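Local coordinates for protein aryl acylamidase (bacterium CSBL00001, PDB 4YJ6) that probably hydrolyses the amide bond of N-acyl arylamines, as a member of the amidase signature family of enzymes, at residues Gln264-Lys269 with Arg295-Leu300; Met458-Asp463 with Ile471-Ala476. All blocks are in the same frame, centred on the assembly; numbering follows the deposited sequence.

Contact 1 (Gln264-Lys269 with Arg295-Leu300); sequences QGVRGK and RVFTEL
Leu300 O stands over one face of the Arg267 guanidinium, 3.4 Å above its plane and displaced from the centre of the group, while the Phe297 ring receives Val266 CG2 at its edge, 4.1 Å from CD1. These residues join the type II beta turn Val266-Lys269, which leads into strand 270-273 of the large mixed sheet in this amidase fold, to the C-terminal end of helix 284-299; Gly268 and Lys269 continue the link by backbone bonds to Gly301 and His303. The carbonyl oxygen is also 3.4 Å from Arg267 NH1, but the angle is too poor for a hydrogen bond. With chi1 at -89°, Arg267 CG is anti to its own carbonyl carbon and lies 3.3 Å from Leu300 O; bends at chi2 (-132°) and chi3 then bring the guanidinium back over that oxygen. Val266 CG2 also packs 3.9 Å from Leu300 CB, and the Val266 side chain meets that of Phe297 at about a right angle. Phe297 also touches Ile460 of strand 454-462. A water bridges the segments: it accepts from Val266 N at 2.8 Å and donates a weak bond to Leu300 O at 3.3 Å.

Contact 2 (Met458-Asp463 with Ile471-Ala476); sequences MLIIGD and IAASAA
An antiparallel strand of the large mixed sheet in this amidase fold, 454-462, is packed here against helix 467-480, which follows it closely in the chain. Ile460 carries the strand's side of the contact, with its CA-CB bond directed at the helix, and the CA atoms of Ile460 and Ser474 approach most closely, at 7.4 Å. Its two branches have different nearest partners. CG2 meets the methyl of Ala473, 4.0 Å from CB, whereas CD1 extends to the next residue and lies 3.7 Å from Ser474 OG and 3.9 Å from Ser474 CA. The branching at CB accounts for this division: chi1 of -59° puts CG2 anti to the backbone N and CG1 beside it, and chi2 of 180° then extends CD1 to Ser474, where it also comes within 4.2 Å of Ala473 CB. The small side chains of Ala473 and Ser474 are consistent with the short CA separation. Ser474 OG turns beside its own backbone N (chi1 -63°), and its hydrogen bonds are made to Val470 O, one turn earlier in the helix, and to Tyr198 OH. Around the same isoleucine, Val446, Leu394 and Leu396 from the two flanking strands and Phe297 from helix 284-299 supply further apolar surface. All three touching residues are buried. Between the segments the chemistry is therefore essentially van der Waals packing: the polar atom facing Ile460 CD1 is hydrogen-bonded to Val470 O and Tyr198 OH, which makes its burial beside a methyl group compatible with an apolar interface.

Contact 1 closes before contact 2 opens along the chain, yet their centres lie only 11 Å apart, on the same side of the chain's centre, about 26 Å and 16 Å from it respectively. Direct packing joins them: Phe297 CE1 lies 3.5 Å from Ala473 O, and Val266 CG1 is 3.6 Å from Ala473 CA. Phe297 CE2 also reaches Met458 CE, at 3.7 Å, and Leu300 CD1 is 3.8 Å from Ala476 O. Helices 284-299 and 467-480 therefore pack beside one another against the large mixed sheet, to which strands 270-273, 303-306 and 454-462 all belong. Contact 2 is the buried inner layer, and contact 1 continues the same packing outward to the partly exposed turn at 266-269.

Contact 1 (Gln264-Lys269 with Arg295-Leu300)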
ATOM      1  N   GLN A 264      -1.721  24.034   1.637  1.00 15.62           N
ATOM      2  CA  GLN A 264      -1.920  24.729   0.386  1.00 18.27           C
ATOM      3  C   GLN A 264      -3.401  24.931   0.022  1.00 21.14           C
ATOM      4  O   GLN A 264      -3.748  25.919  -0.620  1.00 20.70           O
ATOM      5  CB  GLN A 264      -1.264  23.901  -0.691  1.00 23.19           C
ATOM      6  CG  GLN A 264      -1.216  24.546  -2.002  1.00 27.78           C
ATOM      7  CD  GLN A 264      -0.188  23.861  -2.862  1.00 35.60           C
ATOM      8  OE1 GLN A 264      -0.510  23.382  -3.946  1.00 41.53           O
ATOM      9  NE2 GLN A 264       1.071  23.784  -2.372  1.00 40.01           N
ATOM     10  N   GLY A 265      -4.251  23.976   0.391  1.00 17.37           N
ATOM     11  CA  GLY A 265      -5.666  24.029   0.025  1.00 19.75           C
ATOM     12  C   GLY A 265      -5.900  23.665  -1.443  1.00 20.16           C
ATOM     13  O   GLY A 265      -4.974  23.256  -2.156  1.00 18.99           O
ATOM     14  N   VAL A 266      -7.147  23.797  -1.912  1.00 15.89           N
ATOM     15  CA  VAL A 266      -7.491  23.391  -3.281  1.00 16.30           C
ATOM     16  C   VAL A 266      -8.325  24.488  -3.965  1.00 21.21           C
ATOM     17  O   VAL A 266      -8.989  24.240  -4.962  1.00 18.72           O
ATOM     18  CB  VAL A 266      -8.311  22.080  -3.303  1.00 17.49           C
ATOM     19  CG1 VAL A 266      -7.460  20.909  -2.738  1.00 17.63           C
ATOM     20  CG2 VAL A 266      -9.572  22.238  -2.475  1.00 18.50           C
ATOM     21  N   ARG A 267      -8.265  25.700  -3.435  1.00 21.82           N
ATOM     22  CA  ARG A 267      -9.070  26.783  -3.994  1.00 22.09           C
ATOM     23  C   ARG A 267      -8.707  26.991  -5.458  1.00 20.70           C
ATOM     24  O   ARG A 267      -7.521  27.140  -5.792  1.00 20.97           O
ATOM     25  CB  ARG A 267      -8.784  28.083  -3.251  1.00 27.99           C
ATOM     26  CG  ARG A 267      -9.648  28.313  -2.070  1.00 35.25           C
ATOM     27  CD  ARG A 267     -10.217  29.766  -2.093  1.00 38.28           C
ATOM     28  NE  ARG A 267     -11.673  29.747  -2.156  1.00 41.76           N
ATOM     29  CZ  ARG A 267     -12.452  29.320  -1.166  1.00 40.43           C
ATOM     30  NH1 ARG A 267     -11.911  28.884  -0.032  1.00 41.50           N
ATOM     31  NH2 ARG A 267     -13.775  29.328  -1.313  1.00 43.30           N
ATOM     32  N   GLY A 268      -9.732  27.006  -6.312  1.00 22.49           N
ATOM     33  CA  GLY A 268      -9.548  27.254  -7.730  1.00 21.51           C
ATOM     34  C   GLY A 268      -9.203  26.021  -8.544  1.00 23.59           C
ATOM     35  O   GLY A 268      -9.153  26.074  -9.776  1.00 23.89           O
ATOM     36  N   LYS A 269      -8.946  24.896  -7.884  1.00 20.22           N
ATOM     37  CA  LYS A 269      -8.596  23.696  -8.637  1.00 18.75           C
ATOM     38  C   LYS A 269      -9.786  23.152  -9.392  1.00 20.42           C
ATOM     39  O   LYS A 269     -10.916  23.285  -8.940  1.00 20.79           O
ATOM     40  CB  LYS A 269      -8.051  22.618  -7.694  1.00 16.25           C
ATOM     41  CG  LYS A 269      -6.713  23.024  -7.048  1.00 19.03           C
ATOM     42  CD  LYS A 269      -5.608  23.262  -8.101  1.00 23.57           C
ATOM     43  CE  LYS A 269      -4.244  23.457  -7.405  1.00 25.94           C
ATOM     44  NZ  LYS A 269      -3.223  23.868  -8.389  1.00 28.96           N
ATOM     45  N   ARG A 295     -18.151  16.476  -2.809  1.00 18.27           N
ATOM     46  CA  ARG A 295     -18.741  17.780  -2.559  1.00 20.65           C
ATOM     47  C   ARG A 295     -18.018  18.520  -1.462  1.00 19.91           C
ATOM     48  O   ARG A 295     -18.139  19.740  -1.353  1.00 20.34           O
ATOM     49  CB  ARG A 295     -20.225  17.633  -2.243  1.00 21.72           C
ATOM     50  CG  ARG A 295     -21.014  17.383  -3.549  1.00 22.74           C
ATOM     51  CD  ARG A 295     -22.389  16.913  -3.291  1.00 26.76           C
ATOM     52  NE  ARG A 295     -23.206  17.067  -4.498  1.00 21.38           N
ATOM     53  CZ  ARG A 295     -23.351  16.150  -5.447  1.00 21.41           C
ATOM     54  NH1 ARG A 295     -22.726  14.974  -5.366  1.00 17.51           N
ATOM     55  NH2 ARG A 295     -24.161  16.420  -6.488  1.00 16.84           N
ATOM     56  N   VAL A 296     -17.224  17.800  -0.673  1.00 17.09           N
ATOM     57  CA  VAL A 296     -16.408  18.477   0.336  1.00 17.93           C
ATOM     58  C   VAL A 296     -15.502  19.478  -0.363  1.00 17.32           C
ATOM     59  O   VAL A 296     -15.277  20.584   0.131  1.00 16.71           O
ATOM     60  CB  VAL A 296     -15.606  17.471   1.176  1.00 16.75           C
ATOM     61  CG1 VAL A 296     -14.572  18.209   2.106  1.00 17.84           C
ATOM     62  CG2 VAL A 296     -16.568  16.584   1.989  1.00 18.82           C
ATOM     63  N   PHE A 297     -15.006  19.110  -1.544  1.00 14.73           N
ATOM     64  CA  PHE A 297     -14.080  19.985  -2.247  1.00 16.25           C
ATOM     65  C   PHE A 297     -14.755  21.238  -2.814  1.00 17.89           C
ATOM     66  O   PHE A 297     -14.130  22.284  -2.891  1.00 17.59           O
ATOM     67  CB  PHE A 297     -13.406  19.225  -3.370  1.00 18.99           C
ATOM     68  CG  PHE A 297     -12.447  18.179  -2.865  1.00 14.28           C
ATOM     69  CD1 PHE A 297     -11.261  18.550  -2.264  1.00 17.39           C
ATOM     70  CD2 PHE A 297     -12.737  16.833  -2.979  1.00 14.37           C
ATOM     71  CE1 PHE A 297     -10.362  17.560  -1.779  1.00 15.30           C
ATOM     72  CE2 PHE A 297     -11.838  15.858  -2.497  1.00 16.26           C
ATOM     73  CZ  PHE A 297     -10.661  16.237  -1.909  1.00 15.16           C
ATOM     74  N   THR A 298     -16.026  21.122  -3.181  1.00 19.60           N
ATOM     75  CA  THR A 298     -16.716  22.289  -3.732  1.00 19.04           C
ATOM     76  C   THR A 298     -16.859  23.345  -2.631  1.00 23.50           C
ATOM     77  O   THR A 298     -16.832  24.534  -2.913  1.00 26.08           O
ATOM     78  CB  THR A 298     -18.110  21.949  -4.294  1.00 22.54           C
ATOM     79  OG1 THR A 298     -18.977  21.611  -3.214  1.00 31.87           O
ATOM     80  CG2 THR A 298     -18.068  20.824  -5.278  1.00 19.64           C
ATOM     81  N   GLU A 299     -16.995  22.921  -1.378  1.00 25.29           N
ATOM     82  CA  GLU A 299     -17.070  23.880  -0.264  1.00 25.49           C
ATOM     83  C   GLU A 299     -15.746  24.539   0.045  1.00 30.12           C
ATOM     84  O   GLU A 299     -15.707  25.596   0.684  1.00 32.07           O
ATOM     85  CB  GLU A 299     -17.581  23.196   0.995  1.00 28.45           C
ATOM     86  CG  GLU A 299     -19.004  22.780   0.889  1.00 31.65           C
ATOM     87  CD  GLU A 299     -19.909  23.947   0.519  1.00 37.45           C
ATOM     88  OE1 GLU A 299     -19.831  24.989   1.216  1.00 39.29           O
ATOM     89  OE2 GLU A 299     -20.681  23.826  -0.478  1.00 38.74           O
ATOM     90  N   LEU A 300     -14.647  23.909  -0.372  1.00 22.14           N
ATOM     91  CA  LEU A 300     -13.337  24.490  -0.188  1.00 24.54           C
ATOM     92  C   LEU A 300     -12.870  25.365  -1.351  1.00 27.26           C
ATOM     93  O   LEU A 300     -11.710  25.763  -1.407  1.00 26.64           O
ATOM     94  CB  LEU A 300     -12.320  23.375   0.066  1.00 20.51           C
ATOM     95  CG  LEU A 300     -12.658  22.510   1.274  1.00 21.20           C
ATOM     96  CD1 LEU A 300     -11.693  21.345   1.316  1.00 18.31           C
ATOM     97  CD2 LEU A 300     -12.574  23.303   2.593  1.00 23.58           C
TER
HETATM   98  O   HOH W   1      -8.840  24.828   0.017  1.00 26.82           O

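Contact 2 (Met458-Asp463 with Ile471-Ala476)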
HETATM    1  N   MSE A 458     -11.799   6.970  -0.805  1.00 11.68           N
HETATM    2  CA  MSE A 458     -11.826   7.706  -2.064  1.00 10.15           C
HETATM    3  C   MSE A 458     -10.406   7.902  -2.584  1.00 14.42           C
HETATM    4  O   MSE A 458      -9.505   8.217  -1.814  1.00 12.73           O
HETATM    5  CB  MSE A 458     -12.441   9.076  -1.841  1.00 14.00           C
HETATM    6  CG  MSE A 458     -12.167   9.976  -3.004  1.00 15.98           C
HETATM    7 SE   MSE A 458     -13.265  11.571  -2.728  1.00 44.07          SE
HETATM    8  CE  MSE A 458     -12.203  12.391  -1.383  1.00 21.37           C
ATOM      9  N   LEU A 459     -10.200   7.666  -3.881  1.00 11.27           N
ATOM     10  CA  LEU A 459      -8.863   7.834  -4.463  1.00  9.74           C
ATOM     11  C   LEU A 459      -8.753   9.229  -5.040  1.00 11.19           C
ATOM     12  O   LEU A 459      -9.636   9.687  -5.766  1.00 12.13           O
ATOM     13  CB  LEU A 459      -8.662   6.818  -5.589  1.00 10.08           C
ATOM     14  CG  LEU A 459      -7.187   6.699  -6.031  1.00 10.31           C
ATOM     15  CD1 LEU A 459      -6.383   6.064  -4.870  1.00  9.23           C
ATOM     16  CD2 LEU A 459      -7.075   5.823  -7.281  1.00  9.27           C
ATOM     17  N   ILE A 460      -7.680   9.922  -4.677  1.00  8.90           N
ATOM     18  CA  ILE A 460      -7.341  11.192  -5.277  1.00  9.04           C
ATOM     19  C   ILE A 460      -6.157  10.964  -6.202  1.00 11.81           C
ATOM     20  O   ILE A 460      -5.097  10.515  -5.746  1.00 10.19           O
ATOM     21  CB  ILE A 460      -6.924  12.186  -4.168  1.00  9.81           C
ATOM     22  CG1 ILE A 460      -8.074  12.367  -3.159  1.00 14.26           C
ATOM     23  CG2 ILE A 460      -6.426  13.541  -4.767  1.00 10.91           C
ATOM     24  CD1 ILE A 460      -7.747  13.344  -1.995  1.00 12.78           C
ATOM     25  N   ILE A 461      -6.330  11.255  -7.490  1.00  8.59           N
ATOM     26  CA  ILE A 461      -5.258  11.040  -8.462  1.00 10.38           C
ATOM     27  C   ILE A 461      -4.738  12.387  -8.967  1.00  9.96           C
ATOM     28  O   ILE A 461      -5.548  13.278  -9.320  1.00  9.71           O
ATOM     29  CB  ILE A 461      -5.789  10.217  -9.678  1.00 10.64           C
ATOM     30  CG1 ILE A 461      -6.481   8.919  -9.212  1.00 12.13           C
ATOM     31  CG2 ILE A 461      -4.624   9.918 -10.667  1.00  8.48           C
ATOM     32  CD1 ILE A 461      -7.089   8.055 -10.407  1.00 13.12           C
ATOM     33  N   GLY A 462      -3.406  12.551  -9.023  1.00  9.87           N
ATOM     34  CA  GLY A 462      -2.835  13.742  -9.630  1.00 10.05           C
ATOM     35  C   GLY A 462      -2.248  13.468 -10.989  1.00  9.05           C
ATOM     36  O   GLY A 462      -2.124  12.313 -11.414  1.00  9.01           O
ATOM     37  N   ASP A 463      -1.883  14.552 -11.675  1.00  9.17           N
ATOM     38  CA  ASP A 463      -1.177  14.464 -12.957  1.00 10.18           C
ATOM     39  C   ASP A 463       0.160  13.776 -12.700  1.00  9.88           C
ATOM     40  O   ASP A 463       0.610  13.667 -11.552  1.00  9.44           O
ATOM     41  CB  ASP A 463      -0.931  15.889 -13.466  1.00 10.69           C
ATOM     42  CG  ASP A 463      -0.492  15.961 -14.910  1.00 12.60           C
ATOM     43  OD1 ASP A 463      -0.517  14.960 -15.650  1.00 11.55           O
ATOM     44  OD2 ASP A 463      -0.150  17.096 -15.318  1.00 16.39           O
ATOM     45  N   ILE A 471      -1.054  15.434  -2.068  1.00 10.70           N
ATOM     46  CA  ILE A 471      -0.923  15.745  -0.638  1.00 10.13           C
ATOM     47  C   ILE A 471      -1.855  16.936  -0.299  1.00 12.33           C
ATOM     48  O   ILE A 471      -2.569  16.898   0.685  1.00 10.39           O
ATOM     49  CB  ILE A 471       0.521  16.113  -0.256  1.00 10.94           C
ATOM     50  CG1 ILE A 471       1.457  14.887  -0.358  1.00  8.80           C
ATOM     51  CG2 ILE A 471       0.580  16.693   1.143  1.00 10.48           C
ATOM     52  CD1 ILE A 471       1.196  13.792   0.702  1.00 12.15           C
ATOM     53  N   ALA A 472      -1.823  17.991  -1.108  1.00 11.15           N
ATOM     54  CA  ALA A 472      -2.600  19.208  -0.787  1.00 13.36           C
ATOM     55  C   ALA A 472      -4.096  18.872  -0.710  1.00 13.50           C
ATOM     56  O   ALA A 472      -4.811  19.251   0.251  1.00 13.03           O
ATOM     57  CB  ALA A 472      -2.368  20.277  -1.828  1.00 14.18           C
ATOM     58  N   ALA A 473      -4.591  18.166  -1.714  1.00 11.28           N
ATOM     59  CA  ALA A 473      -6.018  17.800  -1.709  1.00 10.73           C
ATOM     60  C   ALA A 473      -6.363  16.859  -0.536  1.00 14.36           C
ATOM     61  O   ALA A 473      -7.457  16.947   0.060  1.00 12.32           O
ATOM     62  CB  ALA A 473      -6.373  17.140  -3.038  1.00 11.40           C
ATOM     63  N   SER A 474      -5.460  15.922  -0.238  1.00 10.90           N
ATOM     64  CA  SER A 474      -5.684  14.973   0.834  1.00 11.06           C
ATOM     65  C   SER A 474      -5.785  15.714   2.161  1.00 10.95           C
ATOM     66  O   SER A 474      -6.657  15.407   2.972  1.00 12.36           O
ATOM     67  CB  SER A 474      -4.511  13.957   0.909  1.00 11.60           C
ATOM     68  OG  SER A 474      -4.445  13.183  -0.285  1.00 10.27           O
ATOM     69  N   ALA A 475      -4.855  16.640   2.408  1.00 10.19           N
ATOM     70  CA  ALA A 475      -4.851  17.344   3.697  1.00 11.46           C
ATOM     71  C   ALA A 475      -6.078  18.254   3.793  1.00 14.42           C
ATOM     72  O   ALA A 475      -6.621  18.433   4.864  1.00 14.51           O
ATOM     73  CB  ALA A 475      -3.571  18.163   3.889  1.00 11.82           C
ATOM     74  N   ALA A 476      -6.460  18.855   2.678  1.00 11.88           N
ATOM     75  CA  ALA A 476      -7.652  19.716   2.671  1.00 12.21           C
ATOM     76  C   ALA A 476      -8.894  18.893   3.027  1.00 13.08           C
ATOM     77  O   ALA A 476      -9.765  19.316   3.836  1.00 14.57           O
ATOM     78  CB  ALA A 476      -7.781  20.374   1.314  1.00 10.43           C
TER